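Side-chain contacts in putative hyaluronoglucosaminidase (Clostridium perfringens, PDB 6PWI), which probably hydrolyses terminal N-acetylhexosamine residues of glycans, as a family 84 glycoside hydrolase, and is probably secreted and anchored to the cell wall: residues 497-502 with 614-619; 475-480 with 547-552; 502-505 with 509-512; 565-570 with 622-627; 591-596 with 605-610. All coordinates share one frame; numbering follows the deposited sequence.

Interaction 1: residues 497-502 with 614-619; sequences PVIEEF and IPFIKD
Ile-499 and Phe-616 mark the closest backbone approach of two helices running in roughly the same direction, their CA atoms 6.9 Å apart. The helices, 496-507 and 613-623, belong to the helical bundle that follows the catalytic barrel along the chain, and this contact lies in its interior. Phe-616 carries most of it. With CG anti to the backbone N (chi1 -178°), its ring is thrown out from helix 613-623 so that Ile-499 covers one face and Phe-502 meets its rim; these two stand three residues apart and so look out from the same side of helix 496-507. The beta branch of Ile-499 does the touching: methyl CG2 sits over the ring face, 4.0 Å from the centroid and 29° off the normal, a CH-pi contact. CG1 of the same residue reaches toward the CD2 corner, and the forked side chain thereby spreads its two branches over the flat surface. Phe-502 approaches differently, near the plane of the Phe-616 ring, and the two side chains cross at about a right angle. Tyr-523 of helix 513-536 touches both Ile-499 and Phe-616, while Thr-560 of helix 540-572 also packs on Phe-616. The meeting of the two phenylalanines is narrow, resting on CD2 of Phe-502, which stands 3.7 Å from CZ of Phe-616.

Interaction 2: residues 475-480 with 547-552; sequences KHMSDP and KGWVDS
Met-477 stretches out to meet Trp-549, joining the loop between helices 467-475 and 496-507 to the long helix 540-572 of the bundle. Along that helix, Lys-547 comes first and stays on the outer side, where NZ makes a salt bridge of 2.8 Å to the syn lone pair of Asp-551 OD2, one helical turn ahead. Trp-549 is the main partner. Its CB lies 3.9 Å from Met-477 SD, and the sulfur stands 5.2 Å from the centroid of the five-membered ring, 55° off its normal, an oblique Met-aromatic contact. The indole NE1 is bound to the carbonyl of Lys-401, which probably helps to fix the ring's rotation. The chain of Met-477 is extended beyond CG (chi2 -180°), and this carries CE to within 3.7 Å of Trp-549 O. Val-550 adds little: its side chain points away from the loop, and it packs on Thr-530 of helix 513-536. Asp-551 closes the lysine bridge, and Ser-552 gives its OG to the carbonyl of Ser-592. Between Met-477 and Trp-549 only dispersion and the polarisable sulfur act, a role that slender, flexible methionine suits well; the loop's directed bonds, such as the salt bridge of Asp-479 to Arg-611, go to other parts.

Interaction 3: residues 502-505 with 509-512; sequences FTRR and KESV
Arg-505 holds a backbone carbonyl with two nitrogens at once while a carboxylate oxygen hangs over the face of its guanidinium. NE and NH1 both donate side-on to Ser-511 O, at 2.9 Å from NE and 2.8 Å from NH1, with the oxygen only 5° out of the guanidinium plane. Glu-510 OE1 lies 3.9 Å above that plane, over its centre, so it contributes charge attraction alone in a long salt bridge. The other carboxylate oxygen serves Arg-504: NH2 meets OE2 at 2.7 Å in a salt bridge whose hydrogen bond is weak. Arg-504 can bring its guanidinium back there because CG sits between the backbone N and the carbonyl carbon (chi1 73°) and the chain bends again at chi3; Glu-501 and Glu-508 also bind this arginine. The whole forms the connection between helices 496-507 and 513-536, where Glu-510 N donates to Arg-505 O at the helix end. On the buried side, Phe-502 CE1 touches Val-512 CB at 3.8 Å. Glu-571 takes Ser-511 OG and Val-512 N. Arg-505 suits a place where one carbonyl takes two donors, and Arg-504 one where several carboxylates gather; Glu-510 between them probably offsets their charges and stiffens the turn.

Interaction 4: residues 565-570 with 622-627; sequences NSAVAF and KIIGDN
Ile-624 lays both its branches against the helix segment 565-570. CG2 rests 3.6 Å from Ser-566 OG, and CD1, at the end of the longer branch, comes 3.9 Å from the CB of Ala-567. Chi1 of -63° sets CG2 anti to the backbone N and CG1 beside it, which directs the two branches to neighbouring residues of the helix. The small side chains of serine and alanine let the backbones close in here, the CA atoms of Ala-567 and Ile-624 standing 6.1 Å apart. Farther out, Phe-570 CE2 approaches Asn-627 O at 4.3 Å, a loose contact with the last residue of the chain. Ile-624 is placed by a type II beta turn, Ile-623 to Asp-626, that takes over from the last residue of helix 613-623, Ile-624 being the first to leave helical angles, and carries the C terminus along the far end of the helical bundle; Asp-626 N returns to Ile-623 O at 3.0 Å. Gly-625 holds the third turn position with phi 88°, where a CB would jam against the carbonyl oxygen of Ile-624. In the next shell, Ser-566 OG is bound to Ala-578 O, and Phe-570 meets Tyr-575 edge-to-face. Asn-627, though poorly ordered, is modelled with hydrogen bonds to Lys-509 NZ and Leu-506 O, and Leu-506 also packs on Ala-567.

Interaction 5: residues 591-596 with 605-610; sequences ASRSHR and RPEPGT
Arg-593 and Arg-605 lie with their guanidiniums face over face, the planes 35° apart and their NH1 atoms separated by 3.3 Å. What gathers these like charges is Glu-607. Its OE2 takes a nearly straight bond of 3.1 Å from Arg-605 NH1, coming from above the carboxylate plane, and forms a long salt bridge to Arg-593 NH1. Both arginine chains bend at chi3 (64° in each), and that fold turns each guanidinium onto the other. OE1 of the same glutamate is bound to Arg-402, so the acid joins three arginines and probably spreads its charge among them.

Water carries the hydrogen bonds between the two segments. One molecule accepts from Arg-593 NH1 at 2.9 Å and donates to Glu-607 OE2. Another, accepting from His-595 N, donates to the carbonyls of both Ser-592 and Pro-606, and a third, held by Arg-605 NH1, also donates to Pro-606 O. These bridges fill the base of a beta hairpin, strands 597-599 and 602-604, inserted between helices 575-591 and 613-623. Within its own segment Arg-596 NH1 donates directly to the carbonyls of Arg-593 and His-595, and the same nitrogen rests 3.7 Å from Arg-605 CB.

Of backbone contacts, Arg-605 CA points a C-H at His-595 O, 3.6 Å away.

Pro-606 packs on His-595, its CG 3.9 Å from His-595 CB. A proline probably suits this buried spot, where a backbone N-H would need a partner, while His-595 NE2 is hydrogen-bonded to Asp-555 OD2 on helix 540-572.

From the N-terminal side, the loop after helix 467-475 opens interaction 2, which closes on helix 540-572. Interaction 3, a short helix-to-helix turn, is nested within it. Interaction 1 starts on the same helix as interaction 3, crosses interaction 2 and closes on helix 613-623; interactions 1 and 3 share Phe-502. Interaction 4 opens on helix 540-572, beyond the close of interaction 2, crosses interaction 1 and closes at the C terminus, where Asn-627 meets Lys-509 of interaction 3. The hairpin base of interaction 5 nests inside both 1 and 4, and it touches interaction 2 through Ser-552 and Ser-592. Together they tie the bundle helices from the barrel side to the distal end.

Interaction 1: residues 497-502 with 614-619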
# COMPACT_ATOMS: atom_id res chain seq x y z
N PRO A 497 2.67 -19.15 21.19
CA PRO A 497 3.09 -20.40 21.83
C PRO A 497 3.52 -20.15 23.28
O PRO A 497 3.34 -21.02 24.14
CB PRO A 497 4.31 -20.86 21.02
CG PRO A 497 4.21 -20.11 19.71
CD PRO A 497 3.54 -18.80 20.05
N VAL A 498 4.07 -18.96 23.53
CA VAL A 498 4.55 -18.58 24.85
C VAL A 498 3.35 -18.38 25.77
O VAL A 498 3.34 -18.87 26.89
CB VAL A 498 5.50 -17.37 24.80
CG1 VAL A 498 5.97 -16.96 26.19
CG2 VAL A 498 6.69 -17.60 23.88
N ILE A 499 2.31 -17.68 25.28
CA ILE A 499 1.07 -17.49 26.01
C ILE A 499 0.46 -18.85 26.35
O ILE A 499 0.03 -19.07 27.49
CB ILE A 499 0.08 -16.59 25.24
CG1 ILE A 499 0.49 -15.12 25.33
CG2 ILE A 499 -1.34 -16.80 25.74
CD1 ILE A 499 -0.19 -14.24 24.30
N GLU A 500 0.43 -19.75 25.37
CA GLU A 500 -0.24 -21.03 25.52
C GLU A 500 0.49 -21.90 26.54
O GLU A 500 -0.15 -22.56 27.35
CB GLU A 500 -0.44 -21.72 24.17
CG GLU A 500 -1.64 -21.15 23.43
CD GLU A 500 -1.81 -21.53 21.97
OE1 GLU A 500 -0.96 -22.29 21.43
OE2 GLU A 500 -2.81 -21.06 21.36
N GLU A 501 1.83 -21.86 26.51
CA GLU A 501 2.64 -22.66 27.42
C GLU A 501 2.46 -22.17 28.86
O GLU A 501 2.28 -22.98 29.77
CB GLU A 501 4.11 -22.67 27.01
CG GLU A 501 4.93 -23.68 27.80
CD GLU A 501 4.32 -25.07 27.97
OE1 GLU A 501 3.40 -25.43 27.20
OE2 GLU A 501 4.78 -25.80 28.87
N PHE A 502 2.49 -20.85 29.07
CA PHE A 502 2.29 -20.34 30.42
C PHE A 502 0.91 -20.77 30.93
O PHE A 502 0.78 -21.16 32.09
CB PHE A 502 2.50 -18.82 30.50
CG PHE A 502 2.45 -18.28 31.91
CD1 PHE A 502 3.61 -18.19 32.67
CD2 PHE A 502 1.24 -17.91 32.48
CE1 PHE A 502 3.56 -17.72 33.98
CE2 PHE A 502 1.20 -17.44 33.78
CZ PHE A 502 2.36 -17.35 34.53
N ILE A 614 -5.90 -10.31 24.92
CA ILE A 614 -7.04 -10.14 25.81
C ILE A 614 -7.50 -11.51 26.33
O ILE A 614 -7.73 -11.66 27.53
CB ILE A 614 -8.15 -9.29 25.14
CG1 ILE A 614 -7.70 -7.83 25.02
CG2 ILE A 614 -9.46 -9.40 25.89
CD1 ILE A 614 -8.56 -7.00 24.10
N PRO A 615 -7.66 -12.54 25.47
CA PRO A 615 -8.03 -13.88 25.94
C PRO A 615 -7.13 -14.40 27.06
O PRO A 615 -7.62 -15.05 27.98
CB PRO A 615 -7.94 -14.74 24.67
CG PRO A 615 -8.29 -13.75 23.57
CD PRO A 615 -7.61 -12.48 24.00
N PHE A 616 -5.83 -14.09 26.99
CA PHE A 616 -4.87 -14.51 27.99
C PHE A 616 -5.17 -13.82 29.33
O PHE A 616 -5.16 -14.47 30.37
CB PHE A 616 -3.45 -14.23 27.51
CG PHE A 616 -2.35 -14.65 28.45
CD1 PHE A 616 -2.39 -15.88 29.10
CD2 PHE A 616 -1.25 -13.83 28.68
CE1 PHE A 616 -1.37 -16.27 29.95
CE2 PHE A 616 -0.23 -14.23 29.53
CZ PHE A 616 -0.29 -15.45 30.17
N ILE A 617 -5.42 -12.51 29.28
CA ILE A 617 -5.76 -11.72 30.46
C ILE A 617 -6.99 -12.33 31.12
O ILE A 617 -7.07 -12.41 32.34
CB ILE A 617 -5.98 -10.25 30.08
CG1 ILE A 617 -4.67 -9.54 29.72
CG2 ILE A 617 -6.73 -9.49 31.16
CD1 ILE A 617 -4.85 -8.11 29.28
N LYS A 618 -7.96 -12.74 30.29
CA LYS A 618 -9.22 -13.27 30.80
C LYS A 618 -8.97 -14.64 31.45
O LYS A 618 -9.50 -14.92 32.52
CB LYS A 618 -10.27 -13.32 29.69
CG LYS A 618 -10.93 -11.99 29.40
CD LYS A 618 -11.75 -12.00 28.13
CE LYS A 618 -12.51 -10.72 27.88
NZ LYS A 618 -13.29 -10.80 26.62
N ASP A 619 -8.14 -15.45 30.78
CA ASP A 619 -7.74 -16.76 31.26
C ASP A 619 -7.04 -16.64 32.61
O ASP A 619 -7.39 -17.34 33.55
CB ASP A 619 -6.84 -17.46 30.24
CG ASP A 619 -7.59 -18.38 29.28
OD1 ASP A 619 -8.81 -18.59 29.49
OD2 ASP A 619 -6.93 -18.91 28.34

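Interaction 2: residues 475-480 with 547-552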
# COMPACT_ATOMS: atom_id res chain seq x y z
N LYS A 475 2.68 -6.39 15.42
CA LYS A 475 2.60 -7.78 15.84
C LYS A 475 1.27 -8.07 16.55
O LYS A 475 0.80 -9.21 16.48
CB LYS A 475 3.75 -8.13 16.79
CG LYS A 475 5.05 -8.50 16.10
CD LYS A 475 6.24 -8.41 17.03
CE LYS A 475 7.52 -8.94 16.40
NZ LYS A 475 8.69 -8.60 17.25
N HIS A 476 0.68 -7.06 17.21
CA HIS A 476 -0.45 -7.26 18.10
C HIS A 476 -1.69 -6.50 17.62
O HIS A 476 -2.70 -6.42 18.33
CB HIS A 476 -0.08 -6.87 19.54
CG HIS A 476 1.13 -7.59 20.02
ND1 HIS A 476 1.13 -8.96 20.22
CD2 HIS A 476 2.36 -7.15 20.33
CE1 HIS A 476 2.33 -9.34 20.62
NE2 HIS A 476 3.11 -8.24 20.69
N MET A 477 -1.60 -5.95 16.40
CA MET A 477 -2.72 -5.21 15.86
C MET A 477 -2.93 -5.61 14.40
O MET A 477 -2.39 -4.97 13.50
CB MET A 477 -2.45 -3.70 15.97
CG MET A 477 -2.19 -3.22 17.38
SD MET A 477 -1.89 -1.44 17.43
CE MET A 477 -1.20 -1.24 19.08
N SER A 478 -3.72 -6.67 14.18
CA SER A 478 -3.82 -7.19 12.82
C SER A 478 -5.08 -8.01 12.59
O SER A 478 -5.42 -8.24 11.43
CB SER A 478 -2.58 -7.94 12.39
OG SER A 478 -2.20 -8.93 13.34
N ASP A 479 -5.78 -8.44 13.66
CA ASP A 479 -6.94 -9.30 13.48
C ASP A 479 -8.23 -8.48 13.49
O ASP A 479 -8.62 -7.95 14.53
CB ASP A 479 -7.00 -10.44 14.50
CG ASP A 479 -8.10 -11.45 14.23
OD1 ASP A 479 -8.76 -11.34 13.17
OD2 ASP A 479 -8.31 -12.36 15.08
N PRO A 480 -8.95 -8.37 12.34
CA PRO A 480 -10.20 -7.61 12.28
C PRO A 480 -11.42 -8.28 12.88
O PRO A 480 -12.44 -7.62 13.08
CB PRO A 480 -10.40 -7.40 10.77
CG PRO A 480 -9.76 -8.61 10.15
CD PRO A 480 -8.57 -8.93 11.03
N LYS A 547 -2.16 6.81 18.68
CA LYS A 547 -1.96 7.02 20.11
C LYS A 547 -2.91 6.18 20.97
O LYS A 547 -2.48 5.55 21.93
CB LYS A 547 -2.09 8.50 20.46
CG LYS A 547 -1.59 8.89 21.85
CD LYS A 547 -2.06 10.26 22.31
CE LYS A 547 -1.65 10.59 23.73
NZ LYS A 547 -2.30 9.68 24.69
N GLY A 548 -4.21 6.21 20.63
CA GLY A 548 -5.24 5.50 21.38
C GLY A 548 -4.98 4.00 21.45
O GLY A 548 -5.25 3.37 22.47
N TRP A 549 -4.45 3.43 20.36
CA TRP A 549 -4.13 2.02 20.28
C TRP A 549 -2.91 1.70 21.14
O TRP A 549 -2.86 0.66 21.79
CB TRP A 549 -3.95 1.58 18.83
CG TRP A 549 -5.25 1.37 18.13
CD1 TRP A 549 -5.98 0.22 18.07
CD2 TRP A 549 -6.00 2.36 17.39
NE1 TRP A 549 -7.13 0.42 17.34
CE2 TRP A 549 -7.17 1.72 16.91
CE3 TRP A 549 -5.80 3.71 17.07
CZ2 TRP A 549 -8.12 2.38 16.14
CZ3 TRP A 549 -6.74 4.36 16.31
CH2 TRP A 549 -7.89 3.71 15.85
N VAL A 550 -1.94 2.61 21.16
CA VAL A 550 -0.74 2.41 21.95
C VAL A 550 -1.12 2.51 23.43
O VAL A 550 -0.59 1.78 24.25
CB VAL A 550 0.38 3.39 21.54
CG1 VAL A 550 1.62 3.25 22.40
CG2 VAL A 550 0.73 3.22 20.07
N ASP A 551 -2.06 3.41 23.74
CA ASP A 551 -2.56 3.61 25.09
C ASP A 551 -3.25 2.34 25.57
O ASP A 551 -3.05 1.89 26.70
CB ASP A 551 -3.48 4.83 25.18
CG ASP A 551 -2.77 6.17 25.06
OD1 ASP A 551 -1.55 6.22 25.34
OD2 ASP A 551 -3.45 7.16 24.68
N SER A 552 -4.06 1.74 24.69
CA SER A 552 -4.79 0.53 25.04
C SER A 552 -3.80 -0.61 25.25
O SER A 552 -3.91 -1.36 26.22
CB SER A 552 -5.83 0.22 24.00
OG SER A 552 -6.62 -0.87 24.41

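Interaction 3: residues 502-505 with 509-512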
# COMPACT_ATOMS: atom_id res chain seq x y z
N PHE A 502 2.49 -20.85 29.07
CA PHE A 502 2.29 -20.34 30.42
C PHE A 502 0.91 -20.77 30.93
O PHE A 502 0.78 -21.16 32.09
CB PHE A 502 2.50 -18.82 30.50
CG PHE A 502 2.45 -18.28 31.91
CD1 PHE A 502 3.61 -18.19 32.67
CD2 PHE A 502 1.24 -17.91 32.48
CE1 PHE A 502 3.56 -17.72 33.98
CE2 PHE A 502 1.20 -17.44 33.78
CZ PHE A 502 2.36 -17.35 34.53
N THR A 503 -0.09 -20.74 30.06
CA THR A 503 -1.45 -21.06 30.46
C THR A 503 -1.55 -22.53 30.87
O THR A 503 -2.13 -22.83 31.90
CB THR A 503 -2.48 -20.64 29.40
OG1 THR A 503 -2.29 -19.24 29.20
CG2 THR A 503 -3.91 -20.92 29.82
N ARG A 504 -0.97 -23.44 30.07
CA ARG A 504 -1.12 -24.85 30.39
C ARG A 504 -0.37 -25.17 31.69
O ARG A 504 -0.93 -25.82 32.56
CB ARG A 504 -0.82 -25.78 29.21
CG ARG A 504 0.65 -25.90 28.86
CD ARG A 504 0.97 -27.25 28.24
NE ARG A 504 1.05 -28.28 29.25
CZ ARG A 504 2.08 -28.46 30.08
NH1 ARG A 504 3.14 -27.67 30.05
NH2 ARG A 504 2.03 -29.44 30.97
N ARG A 505 0.85 -24.64 31.83
CA ARG A 505 1.62 -24.85 33.04
C ARG A 505 0.80 -24.44 34.26
O ARG A 505 0.71 -25.19 35.23
CB ARG A 505 2.97 -24.12 32.99
CG ARG A 505 3.95 -24.71 31.98
CD ARG A 505 5.31 -24.07 32.17
NE ARG A 505 5.83 -24.55 33.43
CZ ARG A 505 6.72 -25.53 33.56
NH1 ARG A 505 7.11 -25.91 34.76
NH2 ARG A 505 7.21 -26.12 32.49
N LYS A 509 -1.31 -27.26 36.97
CA LYS A 509 -0.74 -27.29 38.31
C LYS A 509 0.73 -27.68 38.24
O LYS A 509 1.15 -28.65 38.88
CB LYS A 509 -1.53 -28.25 39.21
CG LYS A 509 -3.05 -28.15 39.13
CD LYS A 509 -3.65 -27.11 40.06
CE LYS A 509 -5.16 -27.20 40.17
NZ LYS A 509 -5.83 -26.90 38.88
N GLU A 510 1.51 -26.94 37.45
CA GLU A 510 2.95 -27.08 37.41
C GLU A 510 3.56 -25.76 37.87
O GLU A 510 2.85 -24.76 38.01
CB GLU A 510 3.43 -27.44 36.01
CG GLU A 510 2.82 -28.71 35.47
CD GLU A 510 3.20 -29.04 34.04
OE1 GLU A 510 4.05 -28.33 33.47
OE2 GLU A 510 2.65 -30.02 33.49
N SER A 511 4.87 -25.75 38.11
CA SER A 511 5.55 -24.53 38.52
C SER A 511 5.54 -23.53 37.37
O SER A 511 5.72 -23.91 36.21
CB SER A 511 6.94 -24.84 38.98
OG SER A 511 7.48 -23.74 39.69
N VAL A 512 5.32 -22.24 37.69
CA VAL A 512 5.36 -21.19 36.69
C VAL A 512 6.51 -20.23 36.99
O VAL A 512 6.66 -19.22 36.30
CB VAL A 512 4.02 -20.45 36.56
CG1 VAL A 512 2.84 -21.38 36.33
CG2 VAL A 512 3.75 -19.53 37.74

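Interaction 4: residues 565-570 with 622-627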
# COMPACT_ATOMS: atom_id res chain seq x y z
N ASN A 565 2.24 -11.51 37.75
CA ASN A 565 2.88 -11.27 39.04
C ASN A 565 2.05 -11.91 40.15
O ASN A 565 2.60 -12.47 41.08
CB ASN A 565 3.20 -9.80 39.29
CG ASN A 565 4.49 -9.35 38.62
OD1 ASN A 565 5.37 -10.16 38.33
ND2 ASN A 565 4.61 -8.06 38.37
N SER A 566 0.72 -11.86 40.00
CA SER A 566 -0.21 -12.41 40.97
C SER A 566 -0.05 -13.93 41.05
O SER A 566 0.01 -14.48 42.14
CB SER A 566 -1.62 -12.02 40.61
OG SER A 566 -2.55 -12.64 41.47
N ALA A 567 0.01 -14.58 39.88
CA ALA A 567 0.15 -16.03 39.82
C ALA A 567 1.44 -16.47 40.50
O ALA A 567 1.45 -17.45 41.23
CB ALA A 567 0.08 -16.51 38.39
N VAL A 568 2.53 -15.72 40.26
CA VAL A 568 3.84 -16.00 40.84
C VAL A 568 3.77 -15.86 42.36
O VAL A 568 4.16 -16.78 43.08
CB VAL A 568 4.94 -15.12 40.22
CG1 VAL A 568 6.24 -15.20 41.02
CG2 VAL A 568 5.20 -15.47 38.76
N ALA A 569 3.27 -14.71 42.85
CA ALA A 569 3.14 -14.47 44.28
C ALA A 569 2.33 -15.59 44.93
O ALA A 569 2.64 -16.01 46.05
CB ALA A 569 2.51 -13.11 44.52
N PHE A 570 1.31 -16.07 44.22
CA PHE A 570 0.45 -17.11 44.75
C PHE A 570 1.22 -18.42 44.92
O PHE A 570 1.01 -19.14 45.89
CB PHE A 570 -0.76 -17.33 43.84
CG PHE A 570 -1.78 -18.28 44.42
CD1 PHE A 570 -2.84 -17.80 45.17
CD2 PHE A 570 -1.66 -19.65 44.22
CE1 PHE A 570 -3.78 -18.68 45.70
CE2 PHE A 570 -2.61 -20.52 44.75
CZ PHE A 570 -3.66 -20.03 45.50
N LYS A 622 -9.38 -15.88 35.50
CA LYS A 622 -10.25 -16.99 35.85
C LYS A 622 -9.49 -18.07 36.60
O LYS A 622 -10.03 -18.71 37.50
CB LYS A 622 -10.86 -17.62 34.60
CG LYS A 622 -12.14 -16.98 34.08
CD LYS A 622 -12.55 -17.50 32.71
CE LYS A 622 -13.28 -16.47 31.86
NZ LYS A 622 -12.92 -16.59 30.43
N ILE A 623 -8.22 -18.30 36.23
CA ILE A 623 -7.45 -19.39 36.80
C ILE A 623 -6.93 -18.98 38.17
O ILE A 623 -7.04 -19.75 39.12
CB ILE A 623 -6.33 -19.84 35.85
CG1 ILE A 623 -6.89 -20.49 34.58
CG2 ILE A 623 -5.35 -20.76 36.56
CD1 ILE A 623 -5.90 -20.58 33.44
N ILE A 624 -6.36 -17.78 38.29
CA ILE A 624 -5.78 -17.37 39.55
C ILE A 624 -6.90 -17.34 40.60
O ILE A 624 -7.95 -16.74 40.37
CB ILE A 624 -5.05 -16.02 39.42
CG1 ILE A 624 -3.87 -16.13 38.46
CG2 ILE A 624 -4.62 -15.50 40.79
CD1 ILE A 624 -3.36 -14.80 37.94
N GLY A 625 -6.68 -18.04 41.71
CA GLY A 625 -7.65 -18.02 42.80
C GLY A 625 -8.73 -19.09 42.66
O GLY A 625 -9.50 -19.31 43.59
N ASP A 626 -8.79 -19.74 41.50
CA ASP A 626 -9.64 -20.91 41.31
C ASP A 626 -8.75 -22.06 40.84
O ASP A 626 -9.04 -22.72 39.85
CB ASP A 626 -10.79 -20.60 40.35
CG ASP A 626 -12.07 -21.40 40.57
OD1 ASP A 626 -13.15 -20.88 40.21
OD2 ASP A 626 -11.98 -22.54 41.09
N ASN A 627 -7.65 -22.27 41.57
CA ASN A 627 -6.57 -23.14 41.12
C ASN A 627 -5.98 -23.90 42.32
O ASN A 627 -5.60 -23.22 43.30
CB ASN A 627 -5.50 -22.34 40.36
CG ASN A 627 -4.74 -23.15 39.33
OD1 ASN A 627 -5.31 -24.01 38.66
ND2 ASN A 627 -3.46 -22.86 39.18

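Interaction 5: residues 591-596 with 605-610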
# COMPACT_ATOMS: atom_id res chain seq x y z
N ALA A 591 -8.76 0.03 32.29
CA ALA A 591 -8.05 1.16 31.71
C ALA A 591 -7.86 0.98 30.20
O ALA A 591 -8.02 1.93 29.43
CB ALA A 591 -6.72 1.34 32.42
N SER A 592 -7.54 -0.25 29.78
CA SER A 592 -7.26 -0.53 28.39
C SER A 592 -8.48 -0.25 27.52
O SER A 592 -8.35 -0.11 26.31
CB SER A 592 -6.78 -1.95 28.21
OG SER A 592 -7.88 -2.84 28.17
N ARG A 593 -9.66 -0.14 28.16
CA ARG A 593 -10.92 0.02 27.43
C ARG A 593 -11.43 1.45 27.53
O ARG A 593 -12.56 1.74 27.13
CB ARG A 593 -11.97 -0.95 27.98
CG ARG A 593 -11.72 -2.41 27.64
CD ARG A 593 -12.61 -3.35 28.43
NE ARG A 593 -14.04 -3.21 28.17
CZ ARG A 593 -14.70 -3.81 27.18
NH1 ARG A 593 -14.08 -4.59 26.31
NH2 ARG A 593 -16.00 -3.62 27.05
N SER A 594 -10.60 2.35 28.04
CA SER A 594 -11.08 3.67 28.43
C SER A 594 -10.83 4.72 27.34
O SER A 594 -11.30 5.85 27.47
CB SER A 594 -10.47 4.08 29.76
OG SER A 594 -9.05 4.13 29.67
N HIS A 595 -10.11 4.35 26.28
CA HIS A 595 -9.63 5.31 25.29
C HIS A 595 -10.64 5.47 24.14
O HIS A 595 -11.48 4.60 23.91
CB HIS A 595 -8.23 4.91 24.81
CG HIS A 595 -7.33 4.55 25.93
ND1 HIS A 595 -6.67 5.50 26.70
CD2 HIS A 595 -6.98 3.35 26.45
CE1 HIS A 595 -5.94 4.90 27.62
NE2 HIS A 595 -6.11 3.58 27.48
N ARG A 596 -10.54 6.60 23.43
CA ARG A 596 -11.50 6.93 22.39
C ARG A 596 -10.78 7.53 21.18
O ARG A 596 -9.84 8.29 21.34
CB ARG A 596 -12.54 7.92 22.93
CG ARG A 596 -13.45 7.35 24.00
CD ARG A 596 -14.34 6.24 23.48
NE ARG A 596 -15.17 5.69 24.54
CZ ARG A 596 -14.82 4.71 25.37
NH1 ARG A 596 -13.63 4.13 25.29
NH2 ARG A 596 -15.67 4.31 26.29
N ARG A 605 -13.92 3.00 20.47
CA ARG A 605 -13.01 2.49 21.49
C ARG A 605 -11.93 1.64 20.83
O ARG A 605 -12.20 0.56 20.31
CB ARG A 605 -13.81 1.71 22.55
CG ARG A 605 -12.99 0.81 23.46
CD ARG A 605 -13.84 0.09 24.49
NE ARG A 605 -14.79 -0.85 23.90
CZ ARG A 605 -14.52 -2.11 23.58
NH1 ARG A 605 -13.31 -2.61 23.78
NH2 ARG A 605 -15.46 -2.88 23.05
N PRO A 606 -10.66 2.10 20.79
CA PRO A 606 -9.59 1.32 20.16
C PRO A 606 -9.38 0.06 20.99
O PRO A 606 -9.39 0.12 22.23
CB PRO A 606 -8.37 2.25 20.19
CG PRO A 606 -8.68 3.26 21.27
CD PRO A 606 -10.19 3.39 21.32
N GLU A 607 -9.23 -1.07 20.29
CA GLU A 607 -9.17 -2.37 20.94
C GLU A 607 -8.14 -3.25 20.23
O GLU A 607 -8.50 -4.14 19.47
CB GLU A 607 -10.56 -3.01 20.96
CG GLU A 607 -10.65 -4.19 21.91
CD GLU A 607 -11.92 -5.01 21.75
OE1 GLU A 607 -12.32 -5.26 20.59
OE2 GLU A 607 -12.51 -5.39 22.79
N PRO A 608 -6.83 -3.04 20.47
CA PRO A 608 -5.80 -3.98 20.01
C PRO A 608 -5.71 -5.24 20.87
O PRO A 608 -6.27 -5.29 21.97
CB PRO A 608 -4.52 -3.14 20.15
CG PRO A 608 -4.80 -2.23 21.33
CD PRO A 608 -6.26 -1.88 21.18
N GLY A 609 -5.02 -6.26 20.33
CA GLY A 609 -4.61 -7.44 21.07
C GLY A 609 -5.76 -8.40 21.37
O GLY A 609 -5.71 -9.11 22.37
N THR A 610 -6.75 -8.45 20.48
CA THR A 610 -7.96 -9.22 20.73
C THR A 610 -7.77 -10.70 20.42
O THR A 610 -8.53 -11.52 20.92
CB THR A 610 -9.15 -8.68 19.92
OG1 THR A 610 -8.73 -8.49 18.56
CG2 THR A 610 -9.73 -7.40 20.46
O HOH W 1 -10.71 -1.70 24.44
O HOH W 2 -9.69 1.67 24.63
O HOH W 3 -11.28 -5.16 25.76